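PDB 3U4Y: uncharacterized protein from Desulfotomaculum acetoxidans, which is of unknown function but folds as a seven-bladed beta-propeller of the lactonase family, so that a related enzymatic role is possible but unproven. Local coordinates for residues 182-190 against 200-208; 217-225 against 237-246. All coordinates share one frame; numbering follows the deposited sequence.

Contact 1: residues 182-190 against 200-208; sequences TFTPDGNFA and IGILETQNP
With chi1 at 43°, Thr205 holds CG2 anti to its carbonyl carbon, where the methyl meets Ala190 CB at 4.1 Å; the modelled place of OG1, crowded against the Asn188 backbone, is doubtful, and so is the bond it would donate to Gly187 O. Firmer evidence comes from the main chain: Thr205 N reaches Asn188 O at 3.0 Å with a nearly straight N-H (167°), and Gln206 N adds a weak bond to the same oxygen. Ala190 and Leu203 form a hydrogen-bonded antiparallel pair, Leu203 N to Ala190 O at 2.9 Å and Ala190 N to Leu203 O at 3.1 Å.

On the face of the sheet shared by Ala190 and Leu203, the Phe183 ring receives Ala190 CB over one face, 4.0 Å above the plane and displaced toward the rim. The other side of the sheet carries Phe189, whose ring lies alongside the poorly ordered Glu204, Phe189 CE1 3.9 Å from Glu204 OE2, and meets Phe248 edge-to-face. Beyond the strand ends, Asn188 OD1 rests 3.4 Å from Gln206 CG, the two amide planes 63° apart. A type I turn from Thr184 to Gly187 precedes strand 189-194, which pairs with strand 199-204 in the central antiparallel hairpin of a four-stranded beta-propeller blade.

Contact 2: residues 217-225 against 237-246; sequences VGTNNLPGT and VLTESTVDVF
Asp244 turns its carboxylate onto the backbone of Asn220, where segment 217-225 leaves the last strand of one beta-propeller blade and heads for the first strand of the next. Asn220 N meets Asp244 OD2 at 3.2 Å, almost head-on to the C-O bond and with a straight N-H (172°). The carboxylate gets there because its CG stands anti to the carbonyl carbon, chi1 -67°. Replaced by an alanine, Asp244 would probably no longer offer an acceptor to the Asn220 N-H, leaving the backbone around Asn220 with more local freedom.

Further along strand 242-249 the Phe246 ring meets three consecutive residues, Val217 to Thr219. Val217 slides past it in the opposite sense, bringing CG1 to 3.8 Å from Phe246 CE2, whereas Thr219 crosses it at about a right angle and places CG2 4.1 Å from Phe246 CZ. Gly218 O lies in the ring plane at the edge, and Phe257 adds an edge-to-face partner from strand 254-262.

In the turn between strands 234-238 and 242-249, Glu240 stretches out fully and crosses Asn221 obliquely; amide and carboxylate planes are 66° apart, and Asn221 ND2 makes only a weak bond to Glu240 OE1. Thr225 and Leu238 instead lie side by side and point the same way, Thr225 CG2 4.0 Å from Leu238 CD2. Two main-chain bonds fix the backbones beside them: Gly224 N approaches Leu238 O at 2.6 Å, and Leu238 N reaches Thr225 O at 3.0 Å.

The two contacts follow in series, contact 1 closing at residue 208 before contact 2 opens at 217, and their centres lie about 19 Å apart, each about 15 Å from the centre of the chain. Contact 1 belongs to the sheet of strands 178-183, 189-194, 199-204 and 212-218; contact 2 starts on one of its edge strands, 212-218, and reaches the following sheet through strands 234-238 and 242-249. Strands 199-204 and 212-218 are neighbours, and Ile200 N to Val217 O (2.7 Å, a probable hydrogen bond) joins the contacts directly. Ile200 CD1 also packs 4.0 Å from Val237 CG1. One contact thus lies within a blade, while the other ties it to the next blade of the ring.

Contact 1: residues 182-190 against 200-208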
loop_
_atom_site.group_PDB
_atom_site.type_symbol
_atom_site.label_atom_id
_atom_site.label_comp_id
_atom_site.label_asym_id
_atom_site.label_seq_id
_atom_site.Cartn_x
_atom_site.Cartn_y
_atom_site.Cartn_z
ATOM N N THR A 182 -2.903 7.319 0.428
ATOM C CA THR A 182 -3.979 6.420 0.834
ATOM C C THR A 182 -5.296 7.179 0.718
ATOM O O THR A 182 -5.392 8.320 1.160
ATOM C CB THR A 182 -3.805 5.948 2.291
ATOM O OG1 THR A 182 -2.706 5.032 2.389
ATOM C CG2 THR A 182 -5.031 5.248 2.744
ATOM N N PHE A 183 -6.302 6.564 0.097
ATOM C CA PHE A 183 -7.609 7.204 -0.029
ATOM C C PHE A 183 -8.460 6.918 1.193
ATOM O O PHE A 183 -8.146 6.049 2.002
ATOM C CB PHE A 183 -8.358 6.671 -1.243
ATOM C CG PHE A 183 -8.020 7.356 -2.529
ATOM C CD1 PHE A 183 -8.647 8.533 -2.893
ATOM C CD2 PHE A 183 -7.103 6.806 -3.402
ATOM C CE1 PHE A 183 -8.350 9.162 -4.097
ATOM C CE2 PHE A 183 -6.806 7.433 -4.596
ATOM C CZ PHE A 183 -7.437 8.615 -4.942
ATOM N N THR A 184 -9.552 7.649 1.322
ATOM C CA THR A 184 -10.582 7.263 2.260
ATOM C C THR A 184 -11.453 6.243 1.549
ATOM O O THR A 184 -11.577 6.282 0.328
ATOM C CB THR A 184 -11.428 8.466 2.681
ATOM O OG1 THR A 184 -11.827 9.203 1.513
ATOM C CG2 THR A 184 -10.626 9.362 3.604
ATOM N N PRO A 185 -12.065 5.327 2.305
ATOM C CA PRO A 185 -12.841 4.246 1.713
ATOM C C PRO A 185 -13.863 4.722 0.689
ATOM O O PRO A 185 -14.299 3.918 -0.134
ATOM C CB PRO A 185 -13.527 3.644 2.913
ATOM C CG PRO A 185 -12.637 3.919 4.035
ATOM C CD PRO A 185 -12.079 5.262 3.772
ATOM N N ASP A 186 -14.225 6.004 0.732
ATOM C CA ASP A 186 -15.242 6.581 -0.162
ATOM C C ASP A 186 -14.659 7.378 -1.323
ATOM O O ASP A 186 -15.406 7.845 -2.184
ATOM C CB ASP A 186 -16.246 7.445 0.611
ATOM C CG ASP A 186 -15.582 8.384 1.621
ATOM O OD1 ASP A 186 -15.378 7.968 2.790
ATOM O OD2 ASP A 186 -15.283 9.545 1.253
ATOM N N GLY A 187 -13.334 7.533 -1.334
ATOM C CA GLY A 187 -12.618 8.173 -2.425
ATOM C C GLY A 187 -12.719 9.687 -2.510
ATOM O O GLY A 187 -12.424 10.290 -3.554
ATOM N N ASN A 188 -13.129 10.309 -1.411
ATOM C CA ASN A 188 -13.406 11.739 -1.407
ATOM C C ASN A 188 -12.263 12.562 -0.830
ATOM O O ASN A 188 -12.186 13.776 -1.032
ATOM C CB ASN A 188 -14.681 12.008 -0.634
ATOM C CG ASN A 188 -15.891 11.430 -1.309
ATOM O OD1 ASN A 188 -16.030 11.497 -2.531
ATOM N ND2 ASN A 188 -16.779 10.847 -0.517
ATOM N N PHE A 189 -11.379 11.889 -0.111
ATOM C CA PHE A 189 -10.140 12.493 0.324
ATOM C C PHE A 189 -8.997 11.529 0.099
ATOM O O PHE A 189 -9.190 10.317 0.088
ATOM C CB PHE A 189 -10.207 12.851 1.802
ATOM C CG PHE A 189 -11.353 13.716 2.145
ATOM C CD1 PHE A 189 -11.287 15.078 1.938
ATOM C CD2 PHE A 189 -12.510 13.176 2.667
ATOM C CE1 PHE A 189 -12.355 15.891 2.253
ATOM C CE2 PHE A 189 -13.588 13.987 2.987
ATOM C CZ PHE A 189 -13.509 15.344 2.778
ATOM N N ALA A 190 -7.804 12.082 -0.080
ATOM C CA ALA A 190 -6.593 11.280 -0.104
ATOM C C ALA A 190 -5.654 11.838 0.935
ATOM O O ALA A 190 -5.689 13.025 1.214
ATOM C CB ALA A 190 -5.964 11.332 -1.472
ATOM N N ILE A 200 0.978 14.812 7.389
ATOM C CA ILE A 200 0.080 14.225 6.429
ATOM C C ILE A 200 -0.571 15.365 5.658
ATOM O O ILE A 200 -0.991 16.358 6.239
ATOM C CB ILE A 200 -0.995 13.341 7.115
ATOM C CG1 ILE A 200 -0.419 11.974 7.469
ATOM C CG2 ILE A 200 -2.161 13.088 6.181
ATOM C CD1 ILE A 200 0.637 12.002 8.496
ATOM N N GLY A 201 -0.634 15.231 4.343
ATOM C CA GLY A 201 -1.409 16.148 3.537
ATOM C C GLY A 201 -2.787 15.555 3.335
ATOM O O GLY A 201 -2.959 14.340 3.382
ATOM N N ILE A 202 -3.766 16.419 3.107
ATOM C CA ILE A 202 -5.139 15.996 2.912
ATOM C C ILE A 202 -5.693 16.643 1.658
ATOM O O ILE A 202 -5.715 17.866 1.549
ATOM C CB ILE A 202 -5.991 16.452 4.069
ATOM C CG1 ILE A 202 -5.435 15.891 5.373
ATOM C CG2 ILE A 202 -7.409 16.040 3.858
ATOM C CD1 ILE A 202 -6.192 16.360 6.589
ATOM N N LEU A 203 -6.138 15.831 0.708
ATOM C CA LEU A 203 -6.570 16.360 -0.575
ATOM C C LEU A 203 -8.031 16.095 -0.819
ATOM O O LEU A 203 -8.531 15.032 -0.452
ATOM C CB LEU A 203 -5.774 15.733 -1.705
ATOM C CG LEU A 203 -4.456 16.339 -2.127
ATOM C CD1 LEU A 203 -3.690 16.740 -0.908
ATOM C CD2 LEU A 203 -3.740 15.266 -2.866
ATOM N N GLU A 204 -8.693 17.068 -1.451
ATOM C CA GLU A 204 -10.089 16.970 -1.840
ATOM C C GLU A 204 -10.141 16.300 -3.196
ATOM O O GLU A 204 -9.670 16.849 -4.195
ATOM C CB GLU A 204 -10.733 18.356 -1.917
ATOM C CG GLU A 204 -11.449 18.826 -0.641
ATOM C CD GLU A 204 -12.973 18.613 -0.678
ATOM O OE1 GLU A 204 -13.475 18.012 -1.663
ATOM O OE2 GLU A 204 -13.666 19.051 0.279
ATOM N N THR A 205 -10.722 15.107 -3.223
ATOM C CA THR A 205 -10.669 14.256 -4.399
ATOM C C THR A 205 -12.056 13.864 -4.864
ATOM O O THR A 205 -12.204 13.161 -5.857
ATOM C CB THR A 205 -9.858 12.987 -4.117
ATOM O OG1 THR A 205 -10.216 12.464 -2.830
ATOM C CG2 THR A 205 -8.388 13.304 -4.096
ATOM N N GLN A 206 -13.076 14.317 -4.144
ATOM C CA GLN A 206 -14.442 14.075 -4.576
ATOM C C GLN A 206 -14.644 14.520 -6.019
ATOM O O GLN A 206 -15.303 13.840 -6.787
ATOM C CB GLN A 206 -15.442 14.790 -3.684
ATOM C CG GLN A 206 -16.881 14.400 -4.011
ATOM C CD GLN A 206 -17.896 15.199 -3.232
ATOM O OE1 GLN A 206 -17.590 16.271 -2.714
ATOM N NE2 GLN A 206 -19.114 14.685 -3.142
ATOM N N ASN A 207 -14.101 15.676 -6.389
ATOM C CA ASN A 207 -14.104 16.057 -7.793
ATOM C C ASN A 207 -12.698 15.961 -8.317
ATOM O O ASN A 207 -11.854 16.792 -7.972
ATOM C CB ASN A 207 -14.637 17.465 -8.012
ATOM C CG ASN A 207 -14.863 17.763 -9.479
ATOM O OD1 ASN A 207 -14.206 17.192 -10.338
ATOM N ND2 ASN A 207 -15.809 18.643 -9.776
ATOM N N PRO A 208 -12.435 14.932 -9.137
ATOM C CA PRO A 208 -11.103 14.632 -9.671
ATOM C C PRO A 208 -10.677 15.597 -10.767
ATOM O O PRO A 208 -9.488 15.664 -11.061
ATOM C CB PRO A 208 -11.254 13.204 -10.207
ATOM C CG PRO A 208 -12.677 13.081 -10.522
ATOM C CD PRO A 208 -13.414 13.897 -9.508
#

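Contact 2: residues 217-225 against 237-246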
loop_
_atom_site.group_PDB
_atom_site.type_symbol
_atom_site.label_atom_id
_atom_site.label_comp_id
_atom_site.label_asym_id
_atom_site.label_seq_id
_atom_site.Cartn_x
_atom_site.Cartn_y
_atom_site.Cartn_z
ATOM N N VAL A 217 -1.509 18.156 8.693
ATOM C CA VAL A 217 -1.237 18.080 10.105
ATOM C C VAL A 217 0.068 17.297 10.282
ATOM O O VAL A 217 0.395 16.445 9.477
ATOM C CB VAL A 217 -2.392 17.411 10.839
ATOM C CG1 VAL A 217 -2.556 16.005 10.331
ATOM C CG2 VAL A 217 -2.135 17.401 12.345
ATOM N N GLY A 218 0.814 17.615 11.330
ATOM C CA GLY A 218 2.132 17.060 11.537
ATOM C C GLY A 218 2.126 15.768 12.321
ATOM O O GLY A 218 1.142 15.423 12.959
ATOM N N THR A 219 3.245 15.052 12.262
ATOM C CA THR A 219 3.370 13.746 12.887
ATOM C C THR A 219 4.744 13.590 13.518
ATOM O O THR A 219 5.621 14.448 13.358
ATOM C CB THR A 219 3.275 12.649 11.851
ATOM O OG1 THR A 219 4.520 12.572 11.157
ATOM C CG2 THR A 219 2.200 12.966 10.861
ATOM N N ASN A 220 4.934 12.480 14.221
ATOM C CA ASN A 220 6.245 12.150 14.741
ATOM C C ASN A 220 7.223 11.910 13.606
ATOM O O ASN A 220 6.851 11.867 12.432
ATOM C CB ASN A 220 6.177 10.907 15.612
ATOM C CG ASN A 220 5.457 11.144 16.907
ATOM O OD1 ASN A 220 4.349 10.656 17.103
ATOM N ND2 ASN A 220 6.083 11.889 17.807
ATOM N N ASN A 221 8.478 11.711 13.958
ATOM C CA ASN A 221 9.491 11.584 12.932
ATOM C C ASN A 221 9.241 10.484 11.905
ATOM O O ASN A 221 9.172 9.296 12.244
ATOM C CB ASN A 221 10.868 11.403 13.558
ATOM C CG ASN A 221 11.978 11.687 12.583
ATOM O OD1 ASN A 221 11.800 12.437 11.611
ATOM N ND2 ASN A 221 13.136 11.088 12.831
ATOM N N LEU A 222 9.088 10.914 10.655
ATOM C CA LEU A 222 9.285 10.051 9.505
ATOM C C LEU A 222 8.105 9.125 9.227
ATOM O O LEU A 222 8.192 7.922 9.446
ATOM C CB LEU A 222 10.573 9.257 9.698
ATOM C CG LEU A 222 11.659 9.441 8.630
ATOM C CD1 LEU A 222 11.879 10.909 8.305
ATOM C CD2 LEU A 222 12.943 8.807 9.079
ATOM N N PRO A 223 6.995 9.698 8.733
ATOM C CA PRO A 223 5.757 8.954 8.477
ATOM C C PRO A 223 5.806 8.082 7.218
ATOM O O PRO A 223 6.082 8.571 6.122
ATOM C CB PRO A 223 4.722 10.066 8.312
ATOM C CG PRO A 223 5.514 11.255 7.833
ATOM C CD PRO A 223 6.818 11.154 8.543
ATOM N N GLY A 224 5.506 6.796 7.372
ATOM C CA GLY A 224 5.588 5.872 6.260
ATOM C C GLY A 224 4.276 5.535 5.579
ATOM O O GLY A 224 4.065 5.859 4.409
ATOM N N THR A 225 3.390 4.868 6.303
ATOM C CA THR A 225 2.201 4.312 5.678
ATOM C C THR A 225 0.933 4.685 6.438
ATOM O O THR A 225 0.926 4.755 7.668
ATOM C CB THR A 225 2.335 2.759 5.443
ATOM O OG1 THR A 225 1.472 2.030 6.328
ATOM C CG2 THR A 225 3.808 2.295 5.612
ATOM N N VAL A 237 -1.002 6.050 11.382
ATOM C CA VAL A 237 0.196 6.404 10.639
ATOM C C VAL A 237 1.436 5.735 11.208
ATOM O O VAL A 237 1.703 5.830 12.401
ATOM C CB VAL A 237 0.387 7.913 10.655
ATOM C CG1 VAL A 237 1.609 8.307 9.837
ATOM C CG2 VAL A 237 -0.868 8.583 10.128
ATOM N N LEU A 238 2.195 5.056 10.347
ATOM C CA LEU A 238 3.413 4.364 10.782
ATOM C C LEU A 238 4.655 5.258 10.728
ATOM O O LEU A 238 4.978 5.858 9.704
ATOM C CB LEU A 238 3.624 3.080 9.968
ATOM C CG LEU A 238 4.837 2.168 10.200
ATOM C CD1 LEU A 238 4.945 1.662 11.632
ATOM C CD2 LEU A 238 4.778 1.011 9.231
ATOM N N THR A 239 5.352 5.314 11.851
ATOM C CA THR A 239 6.455 6.234 12.047
ATOM C C THR A 239 7.743 5.480 12.376
ATOM O O THR A 239 7.725 4.289 12.665
ATOM C CB THR A 239 6.063 7.230 13.164
ATOM O OG1 THR A 239 5.216 8.234 12.591
ATOM C CG2 THR A 239 7.292 7.875 13.883
ATOM N N GLU A 240 8.865 6.176 12.318
ATOM C CA GLU A 240 10.118 5.606 12.749
ATOM C C GLU A 240 9.965 4.937 14.106
ATOM O O GLU A 240 10.449 3.838 14.306
ATOM C CB GLU A 240 11.164 6.704 12.824
ATOM C CG GLU A 240 12.531 6.248 13.269
ATOM C CD GLU A 240 13.506 7.403 13.346
ATOM O OE1 GLU A 240 13.072 8.529 13.688
ATOM O OE2 GLU A 240 14.702 7.189 13.059
ATOM N N SER A 241 9.281 5.594 15.039
ATOM C CA SER A 241 9.229 5.123 16.428
ATOM C C SER A 241 7.827 4.822 16.926
ATOM O O SER A 241 7.644 4.066 17.889
ATOM C CB SER A 241 9.873 6.145 17.356
ATOM O OG SER A 241 11.286 6.150 17.195
ATOM N N THR A 242 6.834 5.414 16.274
ATOM C CA THR A 242 5.477 5.308 16.768
ATOM C C THR A 242 4.445 4.981 15.709
ATOM O O THR A 242 4.660 5.175 14.511
ATOM C CB THR A 242 5.029 6.630 17.416
ATOM O OG1 THR A 242 5.060 7.677 16.441
ATOM C CG2 THR A 242 5.938 7.001 18.561
ATOM N N VAL A 243 3.309 4.482 16.183
ATOM C CA VAL A 243 2.065 4.634 15.455
ATOM C C VAL A 243 1.391 5.864 16.014
ATOM O O VAL A 243 1.384 6.074 17.219
ATOM C CB VAL A 243 1.114 3.493 15.695
ATOM C CG1 VAL A 243 -0.106 3.654 14.784
ATOM C CG2 VAL A 243 1.817 2.190 15.459
ATOM N N ASP A 244 0.854 6.684 15.127
ATOM C CA ASP A 244 0.046 7.827 15.509
ATOM C C ASP A 244 -1.381 7.561 15.093
ATOM O O ASP A 244 -1.634 7.111 13.980
ATOM C CB ASP A 244 0.547 9.096 14.816
ATOM C CG ASP A 244 1.903 9.492 15.298
ATOM O OD1 ASP A 244 2.296 8.991 16.365
ATOM O OD2 ASP A 244 2.584 10.278 14.623
ATOM N N VAL A 245 -2.328 7.825 15.974
ATOM C CA VAL A 245 -3.694 7.757 15.527
ATOM C C VAL A 245 -4.354 9.137 15.492
ATOM O O VAL A 245 -4.199 9.942 16.408
ATOM C CB VAL A 245 -4.494 6.692 16.320
ATOM C CG1 VAL A 245 -3.778 6.349 17.604
ATOM C CG2 VAL A 245 -5.916 7.141 16.556
ATOM N N PHE A 246 -5.049 9.414 14.395
ATOM C CA PHE A 246 -5.849 10.622 14.285
ATOM C C PHE A 246 -7.312 10.274 14.080
ATOM O O PHE A 246 -7.640 9.190 13.646
ATOM C CB PHE A 246 -5.411 11.449 13.089
ATOM C CG PHE A 246 -3.965 11.804 13.087
ATOM C CD1 PHE A 246 -2.991 10.811 13.025
ATOM C CD2 PHE A 246 -3.572 13.133 13.100
ATOM C CE1 PHE A 246 -1.642 11.134 13.000
ATOM C CE2 PHE A 246 -2.239 13.464 13.072
ATOM C CZ PHE A 246 -1.268 12.465 13.024
#